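Local coordinates for SVS_variant_AS1 (Streptomyces sp. CWA1, PDB 6TJA), which probably cyclises geranylgeranyl diphosphate to the spirocyclic diterpene spiroviolene, as a reconstructed, engineered relative of a bacterial class I terpene cyclase, at residues 13-17 and 269-274; 82-86 and 153-157; 178-182 and 225-229; 183-189 and 218-222. All coordinates share one frame; numbering follows the deposited sequence.

Contact 1 (13-17 and 269-274); sequences IYCPL and RDRILL
Tyr14 O accepts two N-H groups of Arg269 at once, lying 2.7 Å from NH1 and 3.0 Å from NH2; it sits at the guanidinium edge, in its plane. In this all-helical class I terpene synthase fold the grip fastens the irregular chain ahead of helix 25-38 to helix 258-283. NH1 approaches in the carbonyl plane on a lone pair, while NH2 is tilted 25° from that plane. Arginine suits the site because it has donors for several partners: NE is bridged to Asp227 of helix 211-231, and NH1 also forms a salt bridge to Asp270 OD1 at 2.8 Å. A methionine here would probably leave Asp227 and Asp270 without this countercharge and Tyr14 O without either donor, setting the N-terminal loop freer to move. Asp270 adds a second link, since a water donates to its OD1 at 3.0 Å and accepts from Tyr14 N at 2.7 Å; its OD2 is hydrogen-bonded to Ser337 OG. With CG anti to the backbone N (chi1 -176°), the Tyr14 ring is carried to the helix surface and crosses Leu274 at about a right angle, CE2 touching Leu274 CD1 at 3.5 Å, while CD2 rests more loosely on Leu273 CD2. Within the loop, an inverse gamma turn is centred on Pro16, whose CD sits 3.6 Å above the middle of the Tyr14 ring.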
loop_
_atom_site.group_PDB
_atom_site.type_symbol
_atom_site.label_atom_id
_atom_site.label_comp_id
_atom_site.label_asym_id
_atom_site.label_seq_id
_atom_site.Cartn_x
_atom_site.Cartn_y
_atom_site.Cartn_z
ATOM N N ILE A 13 27.176 -7.396 17.036
ATOM C CA ILE A 13 25.779 -7.758 16.661
ATOM C C ILE A 13 25.523 -9.231 17.006
ATOM O O ILE A 13 26.379 -10.076 16.626
ATOM C CB ILE A 13 25.558 -7.480 15.164
ATOM C CG1 ILE A 13 25.906 -6.028 14.826
ATOM C CG2 ILE A 13 24.133 -7.843 14.748
ATOM C CD1 ILE A 13 25.914 -5.729 13.340
ATOM N N TYR A 14 24.414 -9.525 17.706
ATOM C CA TYR A 14 23.833 -10.887 17.874
ATOM C C TYR A 14 23.168 -11.275 16.546
ATOM O O TYR A 14 22.208 -10.621 16.143
ATOM C CB TYR A 14 22.820 -10.944 19.031
ATOM C CG TYR A 14 22.280 -12.328 19.295
ATOM C CD1 TYR A 14 23.146 -13.365 19.596
ATOM C CD2 TYR A 14 20.926 -12.635 19.187
ATOM C CE1 TYR A 14 22.691 -14.658 19.808
ATOM C CE2 TYR A 14 20.456 -13.933 19.385
ATOM C CZ TYR A 14 21.344 -14.947 19.704
ATOM O OH TYR A 14 20.955 -16.247 19.916
ATOM N N CYS A 15 23.705 -12.245 15.816
ATOM C CA CYS A 15 23.095 -12.687 14.537
ATOM C C CYS A 15 23.510 -14.110 14.196
ATOM O O CYS A 15 24.241 -14.329 13.224
ATOM C CB CYS A 15 23.455 -11.776 13.375
ATOM S SG CYS A 15 22.255 -11.905 12.022
ATOM N N PRO A 16 22.989 -15.064 14.935
ATOM C CA PRO A 16 23.317 -16.454 14.679
ATOM C C PRO A 16 22.479 -17.006 13.545
ATOM O O PRO A 16 21.730 -17.889 13.760
ATOM C CB PRO A 16 22.974 -17.117 15.991
ATOM C CG PRO A 16 21.877 -16.294 16.525
ATOM C CD PRO A 16 22.144 -14.903 16.121
ATOM N N LEU A 17 22.644 -16.470 12.361
ATOM C CA LEU A 17 21.914 -16.870 11.202
ATOM C C LEU A 17 22.864 -17.216 10.057
ATOM O O LEU A 17 23.991 -16.846 10.045
ATOM C CB LEU A 17 20.966 -15.756 10.796
ATOM C CG LEU A 17 19.518 -15.662 11.257
ATOM C CD1 LEU A 17 19.308 -16.090 12.666
ATOM C CD2 LEU A 17 18.960 -14.282 11.101
ATOM N N ARG A 269 16.295 -4.797 20.213
ATOM C CA ARG A 269 16.544 -5.369 18.859
ATOM C C ARG A 269 16.770 -6.871 19.032
ATOM O O ARG A 269 16.157 -7.672 18.300
ATOM C CB ARG A 269 17.708 -4.615 18.193
ATOM C CG ARG A 269 18.186 -5.165 16.855
ATOM C CD ARG A 269 19.195 -6.258 17.085
ATOM N NE ARG A 269 19.794 -6.797 15.868
ATOM C CZ ARG A 269 20.388 -7.978 15.803
ATOM N NH1 ARG A 269 20.455 -8.749 16.876
ATOM N NH2 ARG A 269 20.907 -8.391 14.663
ATOM N N ASP A 270 17.573 -7.233 20.029
ATOM C CA ASP A 270 17.886 -8.638 20.364
ATOM C C ASP A 270 16.605 -9.358 20.822
ATOM O O ASP A 270 16.389 -10.504 20.425
ATOM C CB ASP A 270 18.996 -8.687 21.406
ATOM C CG ASP A 270 20.391 -8.392 20.879
ATOM O OD1 ASP A 270 20.553 -8.162 19.663
ATOM O OD2 ASP A 270 21.299 -8.370 21.710
ATOM N N ARG A 271 15.753 -8.695 21.595
ATOM C CA ARG A 271 14.476 -9.297 22.030
ATOM C C ARG A 271 13.661 -9.655 20.773
ATOM O O ARG A 271 13.107 -10.761 20.722
ATOM C CB ARG A 271 13.776 -8.349 23.007
ATOM C CG ARG A 271 12.381 -8.828 23.367
ATOM C CD ARG A 271 11.563 -7.901 24.237
ATOM N NE ARG A 271 12.240 -7.435 25.439
ATOM C CZ ARG A 271 11.626 -7.185 26.595
ATOM N NH1 ARG A 271 10.356 -7.466 26.747
ATOM N NH2 ARG A 271 12.300 -6.707 27.616
ATOM N N ILE A 272 13.606 -8.771 19.772
ATOM C CA ILE A 272 12.800 -8.991 18.538
ATOM C C ILE A 272 13.425 -10.146 17.740
ATOM O O ILE A 272 12.664 -10.997 17.255
ATOM C CB ILE A 272 12.667 -7.708 17.703
ATOM C CG1 ILE A 272 11.929 -6.611 18.463
ATOM C CG2 ILE A 272 11.978 -7.997 16.385
ATOM C CD1 ILE A 272 12.035 -5.240 17.814
ATOM N N LEU A 273 14.752 -10.223 17.638
ATOM C CA LEU A 273 15.393 -11.344 16.899
ATOM C C LEU A 273 15.111 -12.676 17.607
ATOM O O LEU A 273 14.809 -13.628 16.920
ATOM C CB LEU A 273 16.892 -11.106 16.748
ATOM C CG LEU A 273 17.603 -12.166 15.915
ATOM C CD1 LEU A 273 16.896 -12.379 14.581
ATOM C CD2 LEU A 273 19.035 -11.753 15.700
ATOM N N LEU A 274 15.139 -12.723 18.934
ATOM C CA LEU A 274 14.785 -13.947 19.711
ATOM C C LEU A 274 13.336 -14.381 19.439
ATOM O O LEU A 274 13.091 -15.587 19.275
ATOM C CB LEU A 274 14.984 -13.678 21.204
ATOM C CG LEU A 274 16.093 -14.492 21.869
ATOM C CD1 LEU A 274 17.387 -14.481 21.063
ATOM C CD2 LEU A 274 16.345 -13.961 23.265
HETATM O O HOH W 1 23.187 -7.216 18.519
#

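Contact 2 (82-86 and 153-157); sequences WLFAF and HRAWL
This is a buried aromatic and aliphatic contact inside the class I terpene synthase helical bundle, where Trp82, Leu83 and Phe86 of helix 70-91 close around Trp156 of helix 143-169. The two segments run nearly side by side, at 22°, but their axes stay 13.7 Å apart, a separation spanned by large rings. The indole of Trp156 is held between two leucines: Leu157 CD2 from its own helix lies on one face, and CD1 of Leu83, an engineered residue, on the other. Leu83 CD1 makes a CH-pi contact over that face, 3.5 Å from the centroid of the six-membered ring of Trp156; a chi1 of 176°, CG anti to the backbone N, lets the leucine slide past the indole. Trp82 CZ3 meets Trp156 CH2 at 3.6 Å, and Phe86 CD2 reaches the same CH2 at 3.7 Å, with its ring plane turned 68° from the indole. His153 NE2 lies 4.0 Å from Trp82 CZ3, while its ND1 is bonded to Gln111. Around this cluster, helix 100-115 packs on Phe86 and His153, helix 126-140 on Trp82, whose NE1 bonds to Phe126 O, and helix 188-192 brings Pro190 to Trp156 and Thr191 to Leu83.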
loop_
_atom_site.group_PDB
_atom_site.type_symbol
_atom_site.label_atom_id
_atom_site.label_comp_id
_atom_site.label_asym_id
_atom_site.label_seq_id
_atom_site.Cartn_x
_atom_site.Cartn_y
_atom_site.Cartn_z
ATOM N N TRP A 82 18.430 1.287 -7.023
ATOM C CA TRP A 82 17.374 2.302 -7.222
ATOM C C TRP A 82 16.942 2.846 -5.873
ATOM O O TRP A 82 16.873 4.047 -5.742
ATOM C CB TRP A 82 16.179 1.707 -7.952
ATOM C CG TRP A 82 15.181 2.755 -8.299
ATOM C CD1 TRP A 82 15.138 3.531 -9.424
ATOM C CD2 TRP A 82 14.085 3.164 -7.481
ATOM N NE1 TRP A 82 14.059 4.364 -9.377
ATOM C CE2 TRP A 82 13.413 4.182 -8.181
ATOM C CE3 TRP A 82 13.605 2.761 -6.234
ATOM C CZ2 TRP A 82 12.278 4.794 -7.662
ATOM C CZ3 TRP A 82 12.503 3.395 -5.713
ATOM C CH2 TRP A 82 11.843 4.387 -6.423
ATOM N N LEU A 83 16.654 1.960 -4.928
ATOM C CA LEU A 83 16.159 2.322 -3.588
ATOM C C LEU A 83 17.199 3.192 -2.896
ATOM O O LEU A 83 16.804 4.240 -2.370
ATOM C CB LEU A 83 15.857 1.065 -2.772
ATOM C CG LEU A 83 15.429 1.297 -1.320
ATOM C CD1 LEU A 83 13.957 1.659 -1.230
ATOM C CD2 LEU A 83 15.728 0.050 -0.514
ATOM N N PHE A 84 18.467 2.793 -2.871
ATOM C CA PHE A 84 19.515 3.598 -2.186
ATOM C C PHE A 84 19.581 4.981 -2.847
ATOM O O PHE A 84 19.622 6.001 -2.154
ATOM C CB PHE A 84 20.871 2.885 -2.157
ATOM C CG PHE A 84 20.954 1.744 -1.176
ATOM C CD1 PHE A 84 20.364 1.829 0.079
ATOM C CD2 PHE A 84 21.619 0.575 -1.511
ATOM C CE1 PHE A 84 20.443 0.771 0.971
ATOM C CE2 PHE A 84 21.714 -0.479 -0.611
ATOM C CZ PHE A 84 21.127 -0.377 0.628
ATOM N N ALA A 85 19.532 5.008 -4.174
ATOM C CA ALA A 85 19.648 6.241 -4.974
ATOM C C ALA A 85 18.421 7.142 -4.713
ATOM O O ALA A 85 18.592 8.358 -4.447
ATOM C CB ALA A 85 19.801 5.866 -6.418
ATOM N N PHE A 86 17.214 6.586 -4.752
ATOM C CA PHE A 86 15.964 7.355 -4.528
ATOM C C PHE A 86 15.929 7.843 -3.072
ATOM O O PHE A 86 15.613 9.014 -2.806
ATOM C CB PHE A 86 14.746 6.508 -4.903
ATOM C CG PHE A 86 13.436 7.243 -4.810
ATOM C CD1 PHE A 86 12.876 7.830 -5.936
ATOM C CD2 PHE A 86 12.754 7.326 -3.604
ATOM C CE1 PHE A 86 11.663 8.493 -5.851
ATOM C CE2 PHE A 86 11.545 7.999 -3.524
ATOM C CZ PHE A 86 11.014 8.597 -4.641
ATOM N N HIS A 153 5.987 -1.729 -1.784
ATOM C CA HIS A 153 6.502 -0.482 -2.266
ATOM C C HIS A 153 5.711 0.726 -1.782
ATOM O O HIS A 153 6.275 1.673 -1.355
ATOM C CB HIS A 153 6.553 -0.526 -3.773
ATOM C CG HIS A 153 7.373 0.541 -4.404
ATOM N ND1 HIS A 153 6.864 1.769 -4.734
ATOM C CD2 HIS A 153 8.640 0.531 -4.859
ATOM C CE1 HIS A 153 7.788 2.475 -5.340
ATOM N NE2 HIS A 153 8.871 1.746 -5.431
ATOM N N ARG A 154 4.398 0.663 -1.857
ATOM C CA ARG A 154 3.596 1.738 -1.367
ATOM C C ARG A 154 3.741 1.816 0.141
ATOM O O ARG A 154 3.746 2.863 0.667
ATOM C CB ARG A 154 2.118 1.641 -1.751
ATOM C CG ARG A 154 1.337 2.830 -1.215
ATOM C CD ARG A 154 -0.004 3.167 -1.815
ATOM N NE ARG A 154 -0.560 2.027 -2.433
ATOM C CZ ARG A 154 -0.889 1.895 -3.691
ATOM N NH1 ARG A 154 -0.852 2.863 -4.541
ATOM N NH2 ARG A 154 -1.344 0.752 -4.045
ATOM N N ALA A 155 3.890 0.686 0.799
ATOM C CA ALA A 155 4.030 0.658 2.274
ATOM C C ALA A 155 5.299 1.432 2.669
ATOM O O ALA A 155 5.197 2.285 3.564
ATOM C CB ALA A 155 4.011 -0.759 2.784
ATOM N N TRP A 156 6.415 1.213 1.945
ATOM C CA TRP A 156 7.703 1.907 2.191
ATOM C C TRP A 156 7.552 3.417 1.950
ATOM O O TRP A 156 8.011 4.225 2.815
ATOM C CB TRP A 156 8.819 1.281 1.351
ATOM C CG TRP A 156 9.941 2.224 1.064
ATOM C CD1 TRP A 156 10.808 2.764 1.963
ATOM C CD2 TRP A 156 10.323 2.742 -0.224
ATOM N NE1 TRP A 156 11.670 3.609 1.337
ATOM C CE2 TRP A 156 11.411 3.606 -0.008
ATOM C CE3 TRP A 156 9.836 2.582 -1.521
ATOM C CZ2 TRP A 156 12.035 4.286 -1.047
ATOM C CZ3 TRP A 156 10.442 3.267 -2.543
ATOM C CH2 TRP A 156 11.507 4.128 -2.298
ATOM N N LEU A 157 6.923 3.821 0.844
ATOM C CA LEU A 157 6.688 5.251 0.548
ATOM C C LEU A 157 5.854 5.905 1.661
ATOM O O LEU A 157 6.241 7.007 2.020
ATOM C CB LEU A 157 6.050 5.429 -0.824
ATOM C CG LEU A 157 6.950 5.080 -2.013
ATOM C CD1 LEU A 157 6.151 5.105 -3.307
ATOM C CD2 LEU A 157 8.134 6.021 -2.098
#

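Contact 3 (178-182 and 225-229); sequences YLAMR and ALDND
Segments 178-182 and 225-229, on helices 175-185 and 211-231, run nearly perpendicular, at 100° with axes 11.6 Å apart, and come closest at Arg182 and Ala225, whose CA atoms are 6.7 Å from each other. The small methyl of Ala225 suits this place, since Arg182 CG passes its CB at 4.1 Å. Bent at chi2, the arginine chain then runs antiparallel alongside Asp229 and brings NE and NH2 to one oxygen, OD1, at 2.8 and 2.7 Å. The guanidinium and carboxylate planes are only 19° apart, yet both bonds are weak, with N-H...O angles of 121°, so the salt bridge rests more on charge than on straight hydrogen bonds. Tyr178 approaches Asp229 head-on, its OH donating to OD2, which lies at the edge of the ring near its plane; the modelled length is very short and therefore doubtful. Arg182 CB covers a face of the tyrosine, which helps to set the ring. OD2 also accepts from Ile246 N, so the carboxylate ties both helices to the start of helix 246-254. Apart from the polar group, Leu179 CD2 and Leu226 CD2 meet loosely at 4.3 Å.

By sequence, Asn228 opens the NSE motif, which probably contributes to a magnesium site here as in class I relatives, and Arg182 falls where bacterial relatives carry the arginine that senses the diphosphate. The bonds to Asp229 are consistent with an arginine positioned by a second-shell acid, for whose guanidinium a diphosphate would probably compete.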
loop_
_atom_site.group_PDB
_atom_site.type_symbol
_atom_site.label_atom_id
_atom_site.label_comp_id
_atom_site.label_asym_id
_atom_site.label_seq_id
_atom_site.Cartn_x
_atom_site.Cartn_y
_atom_site.Cartn_z
ATOM N N TYR A 178 7.839 5.347 16.236
ATOM C CA TYR A 178 9.141 5.182 15.564
ATOM C C TYR A 178 9.255 3.773 14.957
ATOM O O TYR A 178 9.721 3.679 13.789
ATOM C CB TYR A 178 10.346 5.451 16.458
ATOM C CG TYR A 178 11.601 5.245 15.677
ATOM C CD1 TYR A 178 12.363 4.101 15.848
ATOM C CD2 TYR A 178 11.944 6.110 14.656
ATOM C CE1 TYR A 178 13.475 3.854 15.062
ATOM C CE2 TYR A 178 13.059 5.883 13.859
ATOM C CZ TYR A 178 13.805 4.731 14.043
ATOM O OH TYR A 178 14.897 4.464 13.275
ATOM N N LEU A 179 8.924 2.734 15.717
ATOM C CA LEU A 179 9.046 1.324 15.255
ATOM C C LEU A 179 8.011 1.088 14.154
ATOM O O LEU A 179 8.377 0.508 13.111
ATOM C CB LEU A 179 8.849 0.373 16.431
ATOM C CG LEU A 179 9.923 0.458 17.509
ATOM C CD1 LEU A 179 9.606 -0.497 18.638
ATOM C CD2 LEU A 179 11.310 0.169 16.941
ATOM N N ALA A 180 6.785 1.585 14.335
ATOM C CA ALA A 180 5.746 1.494 13.279
ATOM C C ALA A 180 6.254 2.171 11.998
ATOM O O ALA A 180 6.137 1.584 10.912
ATOM C CB ALA A 180 4.443 2.093 13.757
ATOM N N MET A 181 6.825 3.368 12.120
ATOM C CA MET A 181 7.227 4.211 10.975
ATOM C C MET A 181 8.409 3.548 10.252
ATOM O O MET A 181 8.388 3.400 9.017
ATOM C CB MET A 181 7.649 5.594 11.479
ATOM C CG MET A 181 8.098 6.507 10.410
ATOM S SD MET A 181 8.846 8.019 11.006
ATOM C CE MET A 181 10.430 7.428 11.575
ATOM N N ARG A 182 9.406 3.166 11.020
ATOM C CA ARG A 182 10.706 2.672 10.546
ATOM C C ARG A 182 10.539 1.273 9.940
ATOM O O ARG A 182 11.303 0.916 9.035
ATOM C CB ARG A 182 11.651 2.748 11.742
ATOM C CG ARG A 182 13.096 2.433 11.421
ATOM C CD ARG A 182 13.714 3.495 10.536
ATOM N NE ARG A 182 15.109 3.130 10.349
ATOM C CZ ARG A 182 15.818 3.413 9.273
ATOM N NH1 ARG A 182 15.267 4.052 8.257
ATOM N NH2 ARG A 182 17.070 3.015 9.217
ATOM N N ALA A 225 16.036 -3.036 9.905
ATOM C CA ALA A 225 15.866 -1.586 10.145
ATOM C C ALA A 225 16.758 -1.129 11.306
ATOM O O ALA A 225 17.412 -0.117 11.190
ATOM C CB ALA A 225 14.421 -1.267 10.440
ATOM N N LEU A 226 16.727 -1.820 12.428
ATOM C CA LEU A 226 17.461 -1.412 13.657
ATOM C C LEU A 226 18.950 -1.706 13.451
ATOM O O LEU A 226 19.784 -0.968 13.984
ATOM C CB LEU A 226 16.876 -2.172 14.852
ATOM C CG LEU A 226 15.454 -1.803 15.263
ATOM C CD1 LEU A 226 15.030 -2.657 16.436
ATOM C CD2 LEU A 226 15.328 -0.340 15.620
ATOM N N ASP A 227 19.286 -2.748 12.690
ATOM C CA ASP A 227 20.690 -2.960 12.250
ATOM C C ASP A 227 21.096 -1.766 11.378
ATOM O O ASP A 227 22.202 -1.260 11.577
ATOM C CB ASP A 227 20.885 -4.362 11.653
ATOM C CG ASP A 227 20.840 -5.440 12.725
ATOM O OD1 ASP A 227 20.795 -5.078 13.925
ATOM O OD2 ASP A 227 20.798 -6.615 12.373
ATOM N N ASN A 228 20.222 -1.269 10.500
ATOM C CA ASN A 228 20.542 -0.072 9.675
ATOM C C ASN A 228 20.680 1.167 10.587
ATOM O O ASN A 228 21.618 1.941 10.348
ATOM C CB ASN A 228 19.597 0.101 8.479
ATOM C CG ASN A 228 19.823 -0.950 7.406
ATOM O OD1 ASN A 228 20.930 -1.460 7.265
ATOM N ND2 ASN A 228 18.780 -1.313 6.672
ATOM N N ASP A 229 19.870 1.352 11.643
ATOM C CA ASP A 229 20.064 2.525 12.545
ATOM C C ASP A 229 21.459 2.438 13.193
ATOM O O ASP A 229 22.064 3.486 13.455
ATOM C CB ASP A 229 18.989 2.636 13.623
ATOM C CG ASP A 229 17.641 3.121 13.148
ATOM O OD1 ASP A 229 17.480 3.305 11.919
ATOM O OD2 ASP A 229 16.775 3.359 14.034
#

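Contact 4 (183-189 and 218-222); sequences LLSAGGE and EMAIM
Apolar contacts carry most of this junction, with Ile221 of helix 211-231 wedged against the break between helices 175-185 and 188-192, the interrupted helix of class I terpene synthases, which probably borders the active-site pocket as in bacterial relatives. Leu183 CD1 rests on Ile221 CG2 and on Met222 CE, each at 3.8 Å; the methionine bends at chi2 and chi3 to bring its methyl there. The CD1 methyl of Ile221 lies 3.4 Å from Glu189 CD, crossing the carboxylate arm at about a right angle. Ile221 CG2 comes to 3.2 Å from Leu183 O. Gly188 suits its place because a CB there would strike that same CG2, and Gly187, with phi at 85°, takes the positive-phi turn between the helices. Replacing Ile221 by an alanine is likely to open a gap between Leu183 and Gly188 and leave the Glu189 arm freer to turn. The polar contact is indirect: Glu189 OE2 and Glu218 OE2, 4.6 Å apart, both accept from one water, 2.7 Å from each. Their like charges are probably offset by arginines, Arg214 bridging to Glu189 and Arg112 of the second subunit to Glu218, while Glu218 OE1 accepts from Trp353 NE1. Around the site, helix 143-169 backs Leu184 and Glu189, helix 258-283 packs on Met219 and Met222, helix 289-309 lies against Ala220, and the second subunit reaches Leu183 and Leu184.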
loop_
_atom_site.group_PDB
_atom_site.type_symbol
_atom_site.label_atom_id
_atom_site.label_comp_id
_atom_site.label_asym_id
_atom_site.label_seq_id
_atom_site.Cartn_x
_atom_site.Cartn_y
_atom_site.Cartn_z
ATOM N N LEU A 183 9.568 0.509 10.417
ATOM C CA LEU A 183 9.183 -0.780 9.811
ATOM C C LEU A 183 8.964 -0.527 8.318
ATOM O O LEU A 183 9.331 -1.363 7.516
ATOM C CB LEU A 183 7.919 -1.248 10.522
ATOM C CG LEU A 183 7.384 -2.656 10.252
ATOM C CD1 LEU A 183 8.385 -3.755 10.617
ATOM C CD2 LEU A 183 6.104 -2.828 11.072
ATOM N N LEU A 184 8.428 0.636 7.980
ATOM C CA LEU A 184 8.097 1.012 6.590
ATOM C C LEU A 184 9.246 1.785 5.923
ATOM O O LEU A 184 9.573 1.461 4.768
ATOM C CB LEU A 184 6.803 1.824 6.661
ATOM C CG LEU A 184 5.571 1.077 7.170
ATOM C CD1 LEU A 184 4.331 1.943 6.999
ATOM C CD2 LEU A 184 5.392 -0.258 6.423
ATOM N N SER A 185 9.769 2.837 6.577
ATOM C CA SER A 185 10.603 3.902 5.957
ATOM C C SER A 185 12.003 3.383 5.617
ATOM O O SER A 185 12.666 3.975 4.747
ATOM C CB SER A 185 10.699 5.096 6.836
ATOM O OG SER A 185 11.367 4.774 8.040
ATOM N N ALA A 186 12.454 2.321 6.273
ATOM C CA ALA A 186 13.805 1.753 6.030
ATOM C C ALA A 186 13.837 0.876 4.774
ATOM O O ALA A 186 14.917 0.500 4.443
ATOM C CB ALA A 186 14.319 1.002 7.241
ATOM N N GLY A 187 12.728 0.600 4.078
ATOM C CA GLY A 187 12.747 -0.086 2.764
ATOM C C GLY A 187 12.779 -1.624 2.801
ATOM O O GLY A 187 13.016 -2.256 1.714
ATOM N N GLY A 188 12.483 -2.216 3.962
ATOM C CA GLY A 188 12.521 -3.662 4.204
ATOM C C GLY A 188 11.340 -4.376 3.566
ATOM O O GLY A 188 11.514 -5.538 3.210
ATOM N N GLU A 189 10.166 -3.740 3.478
ATOM C CA GLU A 189 8.971 -4.400 2.897
ATOM C C GLU A 189 9.255 -4.778 1.455
ATOM O O GLU A 189 9.143 -5.949 1.121
ATOM C CB GLU A 189 7.701 -3.564 3.027
ATOM C CG GLU A 189 7.148 -3.589 4.435
ATOM C CD GLU A 189 6.429 -4.850 4.886
ATOM O OE1 GLU A 189 6.354 -5.822 4.123
ATOM O OE2 GLU A 189 5.922 -4.839 6.019
ATOM N N GLU A 218 7.622 -9.073 9.293
ATOM C CA GLU A 218 7.750 -7.796 10.028
ATOM C C GLU A 218 8.985 -7.865 10.937
ATOM O O GLU A 218 9.751 -6.903 10.955
ATOM C CB GLU A 218 6.439 -7.500 10.735
ATOM C CG GLU A 218 5.354 -6.997 9.802
ATOM C CD GLU A 218 4.288 -6.179 10.504
ATOM O OE1 GLU A 218 4.280 -6.196 11.758
ATOM O OE2 GLU A 218 3.459 -5.526 9.809
ATOM N N MET A 219 9.224 -8.996 11.597
ATOM C CA MET A 219 10.328 -9.103 12.569
ATOM C C MET A 219 11.636 -9.025 11.803
ATOM O O MET A 219 12.569 -8.298 12.257
ATOM C CB MET A 219 10.222 -10.385 13.396
ATOM C CG MET A 219 9.162 -10.200 14.469
ATOM S SD MET A 219 9.107 -11.379 15.790
ATOM C CE MET A 219 8.101 -12.644 15.008
ATOM N N ALA A 220 11.705 -9.725 10.675
ATOM C CA ALA A 220 12.912 -9.706 9.837
ATOM C C ALA A 220 13.188 -8.255 9.462
ATOM O O ALA A 220 14.361 -7.819 9.534
ATOM C CB ALA A 220 12.724 -10.585 8.636
ATOM N N ILE A 221 12.135 -7.534 9.058
ATOM C CA ILE A 221 12.221 -6.128 8.572
ATOM C C ILE A 221 12.669 -5.228 9.721
ATOM O O ILE A 221 13.538 -4.393 9.488
ATOM C CB ILE A 221 10.894 -5.692 7.940
ATOM C CG1 ILE A 221 10.695 -6.404 6.608
ATOM C CG2 ILE A 221 10.798 -4.181 7.768
ATOM C CD1 ILE A 221 9.298 -6.232 6.059
ATOM N N MET A 222 12.139 -5.439 10.919
ATOM C CA MET A 222 12.386 -4.582 12.095
ATOM C C MET A 222 13.825 -4.784 12.558
ATOM O O MET A 222 14.457 -3.798 12.912
ATOM C CB MET A 222 11.410 -4.893 13.227
ATOM C CG MET A 222 11.420 -3.831 14.343
ATOM S SD MET A 222 10.761 -2.214 13.804
ATOM C CE MET A 222 9.050 -2.522 14.170
HETATM O O HOH W 2 4.265 -3.807 7.904
#

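Contacts 2, 3 and 4 all lie inside the long loop that contact 1 closes; contact 2 closes before contact 3 opens, and contact 4 is nested within contact 3. Contacts 3 and 4 share helices 175-185 and 211-231, with centres only about 7 Å apart. Contact 2 lies about 12 Å from contact 4, centre to centre, and touches it where Trp156 packs on Leu184 and Gly187. Contact 1 is about 25 Å from contact 2, centre to centre, but meets contact 4 where Ile272 packs on Met222. Helix 211-231, with the probable metal-binding motif, therefore takes part in contacts 3 and 4 and also joins contact 1 through the Arg269-Asp227 salt bridge.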